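Local structure of glutathione S-transferase (Lodderomyces elongisporus, 4IVF) at residues L181-Y186 with W204-L208; Y151-E155 with W198-G202. The protein binds two glutathione molecules per subunit and probably acts as a glutathione transferase of the Ure2p-like branch of the GST superfamily. All coordinates share one frame; numbering follows the deposited sequence.

Contact 1: residues L181-Y186 with W204-L208. With GSH (glutathione), chain T.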
loop_
_atom_site.group_PDB
_atom_site.type_symbol
_atom_site.label_atom_id
_atom_site.label_comp_id
_atom_site.label_asym_id
_atom_site.label_seq_id
_atom_site.Cartn_x
_atom_site.Cartn_y
_atom_site.Cartn_z
ATOM N N LEU F 181 1.551 -10.273 4.785
ATOM C CA LEU F 181 1.374 -11.320 3.782
ATOM C C LEU F 181 0.556 -12.492 4.349
ATOM O O LEU F 181 -0.295 -13.081 3.670
ATOM C CB LEU F 181 2.740 -11.807 3.265
ATOM C CG LEU F 181 2.655 -12.919 2.210
ATOM C CD1 LEU F 181 1.945 -12.421 0.967
ATOM C CD2 LEU F 181 4.027 -13.478 1.864
ATOM N N LEU F 182 0.811 -12.799 5.612
ATOM C CA LEU F 182 0.209 -13.943 6.292
ATOM C C LEU F 182 -1.328 -13.898 6.302
ATOM O O LEU F 182 -1.990 -14.928 6.156
ATOM C CB LEU F 182 0.745 -14.014 7.725
ATOM C CG LEU F 182 0.302 -15.177 8.603
ATOM C CD1 LEU F 182 0.653 -16.501 7.934
ATOM C CD2 LEU F 182 0.924 -15.072 9.987
ATOM N N GLY F 183 -1.894 -12.707 6.483
ATOM C CA GLY F 183 -3.339 -12.567 6.522
ATOM C C GLY F 183 -3.971 -13.097 5.247
ATOM O O GLY F 183 -4.972 -13.795 5.306
ATOM N N TRP F 184 -3.361 -12.777 4.104
ATOM C CA TRP F 184 -3.868 -13.145 2.784
ATOM C C TRP F 184 -3.454 -14.530 2.318
ATOM O O TRP F 184 -4.181 -15.174 1.548
ATOM C CB TRP F 184 -3.444 -12.110 1.744
ATOM C CG TRP F 184 -4.347 -10.903 1.743
ATOM C CD1 TRP F 184 -4.180 -9.747 2.448
ATOM C CD2 TRP F 184 -5.564 -10.753 1.006
ATOM N NE1 TRP F 184 -5.225 -8.880 2.197
ATOM C CE2 TRP F 184 -6.087 -9.475 1.314
ATOM C CE3 TRP F 184 -6.259 -11.570 0.103
ATOM C CZ2 TRP F 184 -7.273 -8.994 0.750
ATOM C CZ3 TRP F 184 -7.450 -11.092 -0.455
ATOM C CH2 TRP F 184 -7.944 -9.818 -0.125
ATOM N N ALA F 185 -2.281 -14.978 2.763
ATOM C CA ALA F 185 -1.815 -16.330 2.456
ATOM C C ALA F 185 -2.814 -17.331 3.035
ATOM O O ALA F 185 -3.079 -18.384 2.463
ATOM C CB ALA F 185 -0.425 -16.561 3.044
ATOM N N TYR F 186 -3.370 -16.969 4.182
ATOM C CA TYR F 186 -4.368 -17.769 4.855
ATOM C C TYR F 186 -5.589 -18.021 3.958
ATOM O O TYR F 186 -6.276 -19.028 4.108
ATOM C CB TYR F 186 -4.775 -17.047 6.136
ATOM C CG TYR F 186 -5.757 -17.789 6.988
ATOM C CD1 TYR F 186 -5.351 -18.846 7.785
ATOM C CD2 TYR F 186 -7.097 -17.426 7.008
ATOM C CE1 TYR F 186 -6.258 -19.533 8.572
ATOM C CE2 TYR F 186 -8.008 -18.104 7.796
ATOM C CZ TYR F 186 -7.586 -19.152 8.575
ATOM O OH TYR F 186 -8.498 -19.826 9.356
ATOM N N TRP F 204 7.761 -21.172 5.481
ATOM C CA TRP F 204 7.524 -19.893 6.131
ATOM C C TRP F 204 6.095 -19.858 6.690
ATOM O O TRP F 204 5.875 -19.524 7.864
ATOM C CB TRP F 204 7.764 -18.777 5.107
ATOM C CG TRP F 204 7.218 -17.414 5.447
ATOM C CD1 TRP F 204 7.871 -16.411 6.091
ATOM C CD2 TRP F 204 5.924 -16.899 5.107
ATOM N NE1 TRP F 204 7.059 -15.306 6.194
ATOM C CE2 TRP F 204 5.857 -15.583 5.603
ATOM C CE3 TRP F 204 4.806 -17.434 4.445
ATOM C CZ2 TRP F 204 4.717 -14.784 5.459
ATOM C CZ3 TRP F 204 3.670 -16.641 4.315
ATOM C CH2 TRP F 204 3.641 -15.331 4.811
ATOM N N TYR F 205 5.132 -20.241 5.857
ATOM C CA TYR F 205 3.733 -20.306 6.278
ATOM C C TYR F 205 3.525 -21.286 7.439
ATOM O O TYR F 205 2.906 -20.944 8.452
ATOM C CB TYR F 205 2.840 -20.688 5.090
ATOM C CG TYR F 205 1.347 -20.658 5.397
ATOM C CD1 TYR F 205 0.674 -19.452 5.553
ATOM C CD2 TYR F 205 0.621 -21.829 5.524
ATOM C CE1 TYR F 205 -0.681 -19.414 5.831
ATOM C CE2 TYR F 205 -0.727 -21.801 5.788
ATOM C CZ TYR F 205 -1.374 -20.586 5.952
ATOM O OH TYR F 205 -2.718 -20.554 6.225
ATOM N N ASP F 206 4.052 -22.497 7.290
ATOM C CA ASP F 206 3.907 -23.525 8.322
ATOM C C ASP F 206 4.531 -23.077 9.646
ATOM O O ASP F 206 4.006 -23.374 10.727
ATOM C CB ASP F 206 4.521 -24.871 7.884
ATOM C CG ASP F 206 3.811 -25.491 6.682
ATOM O OD1 ASP F 206 2.632 -25.149 6.425
ATOM O OD2 ASP F 206 4.443 -26.331 5.992
ATOM N N SER F 207 5.659 -22.379 9.555
ATOM C CA SER F 207 6.340 -21.873 10.747
ATOM C C SER F 207 5.501 -20.842 11.505
ATOM O O SER F 207 5.420 -20.875 12.738
ATOM C CB SER F 207 7.691 -21.271 10.373
ATOM O OG SER F 207 8.622 -22.296 10.093
ATOM N N LEU F 208 4.883 -19.928 10.767
ATOM C CA LEU F 208 4.051 -18.901 11.392
ATOM C C LEU F 208 2.802 -19.464 12.089
ATOM O O LEU F 208 2.430 -19.005 13.171
ATOM C CB LEU F 208 3.686 -17.817 10.378
ATOM C CG LEU F 208 4.861 -16.872 10.136
ATOM C CD1 LEU F 208 4.784 -16.198 8.779
ATOM C CD2 LEU F 208 4.887 -15.828 11.239
HETATM N N1 GSH T . -15.820 -3.530 -1.882
HETATM C CA1 GSH T . -15.469 -4.904 -2.149
HETATM C C1 GSH T . -15.844 -5.258 -3.525
HETATM O O11 GSH T . -16.287 -4.376 -4.296
HETATM O O12 GSH T . -15.708 -6.429 -3.940
HETATM C CB1 GSH T . -16.077 -5.855 -1.113
HETATM C CG1 GSH T . -15.185 -7.019 -0.879
HETATM C CD1 GSH T . -13.916 -6.653 -0.107
HETATM O OE1 GSH T . -13.865 -5.648 0.619
HETATM N N2 GSH T . -12.683 -7.518 -0.208
HETATM C CA2 GSH T . -11.480 -7.154 0.526
HETATM C C2 GSH T . -10.415 -6.714 -0.440
HETATM O O2 GSH T . -10.375 -7.198 -1.563
HETATM C CB2 GSH T . -10.970 -8.314 1.254
HETATM S SG2 GSH T . -12.216 -8.996 2.290
HETATM N N3 GSH T . -9.418 -5.731 -0.054
HETATM C CA3 GSH T . -8.409 -5.347 -1.020
HETATM C C3 GSH T . -7.135 -5.035 -0.342
HETATM O O31 GSH T . -6.827 -5.579 0.748
HETATM O O32 GSH T . -6.358 -4.195 -0.875
#

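Contact 2: residues Y151-E155 with W198-G202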
loop_
_atom_site.group_PDB
_atom_site.type_symbol
_atom_site.label_atom_id
_atom_site.label_comp_id
_atom_site.label_asym_id
_atom_site.label_seq_id
_atom_site.Cartn_x
_atom_site.Cartn_y
_atom_site.Cartn_z
ATOM N N TYR F 151 2.831 -14.336 -5.505
ATOM C CA TYR F 151 3.378 -15.295 -4.576
ATOM C C TYR F 151 4.706 -15.839 -5.078
ATOM O O TYR F 151 5.593 -16.154 -4.285
ATOM C CB TYR F 151 2.370 -16.403 -4.289
ATOM C CG TYR F 151 1.334 -15.937 -3.290
ATOM C CD1 TYR F 151 0.110 -15.435 -3.708
ATOM C CD2 TYR F 151 1.604 -15.947 -1.930
ATOM C CE1 TYR F 151 -0.823 -14.978 -2.799
ATOM C CE2 TYR F 151 0.676 -15.493 -1.013
ATOM C CZ TYR F 151 -0.539 -15.018 -1.455
ATOM O OH TYR F 151 -1.471 -14.577 -0.549
ATOM N N GLY F 152 4.842 -15.917 -6.397
ATOM C CA GLY F 152 6.108 -16.266 -7.013
ATOM C C GLY F 152 7.180 -15.245 -6.679
ATOM O O GLY F 152 8.336 -15.591 -6.470
ATOM N N VAL F 153 6.792 -13.978 -6.621
ATOM C CA VAL F 153 7.730 -12.915 -6.287
ATOM C C VAL F 153 8.143 -13.037 -4.824
ATOM O O VAL F 153 9.333 -12.990 -4.496
ATOM C CB VAL F 153 7.121 -11.517 -6.533
ATOM C CG1 VAL F 153 8.078 -10.423 -6.060
ATOM C CG2 VAL F 153 6.768 -11.338 -8.001
ATOM N N PHE F 154 7.158 -13.206 -3.946
ATOM C CA PHE F 154 7.448 -13.464 -2.537
ATOM C C PHE F 154 8.328 -14.714 -2.323
ATOM O O PHE F 154 9.100 -14.774 -1.364
ATOM C CB PHE F 154 6.160 -13.580 -1.724
ATOM C CG PHE F 154 5.542 -12.253 -1.349
ATOM C CD1 PHE F 154 6.192 -11.387 -0.463
ATOM C CD2 PHE F 154 4.288 -11.887 -1.844
ATOM C CE1 PHE F 154 5.606 -10.159 -0.096
ATOM C CE2 PHE F 154 3.689 -10.667 -1.488
ATOM C CZ PHE F 154 4.344 -9.800 -0.613
ATOM N N GLU F 155 8.199 -15.708 -3.206
ATOM C CA GLU F 155 9.049 -16.894 -3.153
ATOM C C GLU F 155 10.479 -16.509 -3.521
ATOM O O GLU F 155 11.431 -16.949 -2.880
ATOM C CB GLU F 155 8.520 -17.976 -4.095
ATOM C CG GLU F 155 9.293 -19.271 -4.106
ATOM C CD GLU F 155 9.170 -20.057 -2.810
ATOM O OE1 GLU F 155 8.452 -19.606 -1.894
ATOM O OE2 GLU F 155 9.794 -21.136 -2.709
ATOM N N TRP F 198 5.006 -23.287 -3.734
ATOM C CA TRP F 198 6.174 -22.435 -3.510
ATOM C C TRP F 198 6.805 -22.895 -2.203
ATOM O O TRP F 198 6.365 -22.498 -1.123
ATOM C CB TRP F 198 5.787 -20.958 -3.431
ATOM C CG TRP F 198 5.001 -20.455 -4.620
ATOM C CD1 TRP F 198 5.495 -20.115 -5.844
ATOM C CD2 TRP F 198 3.586 -20.230 -4.685
ATOM N NE1 TRP F 198 4.477 -19.697 -6.670
ATOM C CE2 TRP F 198 3.295 -19.758 -5.980
ATOM C CE3 TRP F 198 2.535 -20.394 -3.776
ATOM C CZ2 TRP F 198 1.999 -19.447 -6.386
ATOM C CZ3 TRP F 198 1.256 -20.078 -4.177
ATOM C CH2 TRP F 198 0.999 -19.613 -5.471
ATOM N N PRO F 199 7.841 -23.752 -2.296
ATOM C CA PRO F 199 8.294 -24.518 -1.127
ATOM C C PRO F 199 8.843 -23.655 0.007
ATOM O O PRO F 199 8.615 -23.979 1.169
ATOM C CB PRO F 199 9.362 -25.463 -1.707
ATOM C CG PRO F 199 9.794 -24.820 -2.984
ATOM C CD PRO F 199 8.583 -24.106 -3.521
ATOM N N LEU F 200 9.536 -22.569 -0.314
ATOM C CA LEU F 200 10.003 -21.661 0.725
ATOM C C LEU F 200 8.830 -20.979 1.453
ATOM O O LEU F 200 8.815 -20.913 2.679
ATOM C CB LEU F 200 10.966 -20.619 0.154
ATOM C CG LEU F 200 12.256 -21.130 -0.499
ATOM C CD1 LEU F 200 13.083 -19.950 -0.915
ATOM C CD2 LEU F 200 13.047 -22.038 0.440
ATOM N N LEU F 201 7.854 -20.483 0.703
ATOM C CA LEU F 201 6.642 -19.925 1.315
ATOM C C LEU F 201 5.931 -20.958 2.193
ATOM O O LEU F 201 5.491 -20.644 3.302
ATOM C CB LEU F 201 5.685 -19.406 0.250
ATOM C CG LEU F 201 5.928 -18.015 -0.328
ATOM C CD1 LEU F 201 4.955 -17.763 -1.466
ATOM C CD2 LEU F 201 5.765 -16.942 0.747
ATOM N N GLY F 202 5.827 -22.189 1.688
ATOM C CA GLY F 202 5.240 -23.284 2.435
ATOM C C GLY F 202 5.846 -23.481 3.811
ATOM O O GLY F 202 5.125 -23.709 4.768
#

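Contact 1: residues L181-Y186 with W204-L208
Two helices of the all-helical C-terminal domain of the GST fold meet nearly at right angles where Leu181, Leu182 and Ala185 face Trp204, Tyr205 and Leu208. The axes of 181-185 and 204-208 pass 11.2 Å from each other at their closest, at an angle of 99°, a gap that long side chains must bridge. Trp204 reaches across with the far end of its indole: CH2 lies 3.5 Å from Leu181 CD2, while Ala185 CB and the backbone N of Leu182 approach the ring near its plane. Its CG is anti to the backbone N (chi1 164°), which sends the six-membered ring toward helix 176-185. Leu182 divides its methyls between two partners, CD1 standing 3.8 Å from Tyr205 CD1 and CD2 3.9 Å from Leu208 CB. Ala185 CB adds an apolar touch, 4.0 Å from Tyr205 CD1, and farther out the phenol OH of Tyr205 lies 3.5 Å from Tyr186 CD1. Leu208 CD1 sits over one face of the indole near its rim, and Trp204 NE1 is hydrogen-bonded to Asp178, one turn before Leu182 on helix 176-185. Around this core, Leu181 packs on Tyr151 and Phe154 of helix 137-159, while Trp184 turns to helix 102-131 and to helix 16-27, whose Asn17 accepts a hydrogen bond from Trp184 NE1.

Contact 2: residues Y151-E155 with W198-G202
The first turn of helix 199-209, in the GST C-terminal domain, gives two backbone N-H groups to the carboxylate of Glu155 on helix 137-159. The polar part is a two-pronged grip: Leu201 N donates to OE1 of Glu155 over 2.8 Å, and Leu200 N donates to OE2 of Glu155, also over 2.8 Å. Both bonds use syn lone pairs and bend to 149°, so the carboxylate is held through both oxygens against two first-turn amides. A bend at chi2 (69°) brings it there, and the positive end of the helix dipole would be expected to favour its charged form. The aromatic part rests on Trp198, the N-cap residue. Tyr151 CB stands 3.6 Å from the centroid of the six-membered ring of Trp198, almost on its normal, a CH-pi contact over the face. The Tyr151 and Trp198 rings lie 26° from parallel but are displaced so far that little of one covers the other. Tyr151 OH is hydrogen-bonded to Gln122 of helix 102-131. Apolar contacts complete the join. Leu201 spreads its methyls over two residues, with CD2 at 4.2 Å from Phe154 CB and CD1 meeting the edge of the Tyr151 ring in its plane, 3.8 Å from Tyr151 CD2.

Helix 199-209 serves both contacts in succession: its first turn binds the Glu155 carboxylate in contact 2, and the following residues meet helix 176-185 in contact 1. The centres are 11 Å apart, and the first segments of the two contacts also touch directly. Leu181 CD1 lies 3.5 Å from Phe154 CE2 and 3.9 Å from Tyr151 CE2, so three helices share one core. Contact 1 reaches the ligand through Trp184, whose CZ2 is 3.4 Å from O31 of a glutathione that is also hydrogen-bonded by Asn17 and Arg57 and by Arg142 of the second subunit. Contact 2 stands farther back, with the Tyr151 side chain about 11 Å from a bound glutathione.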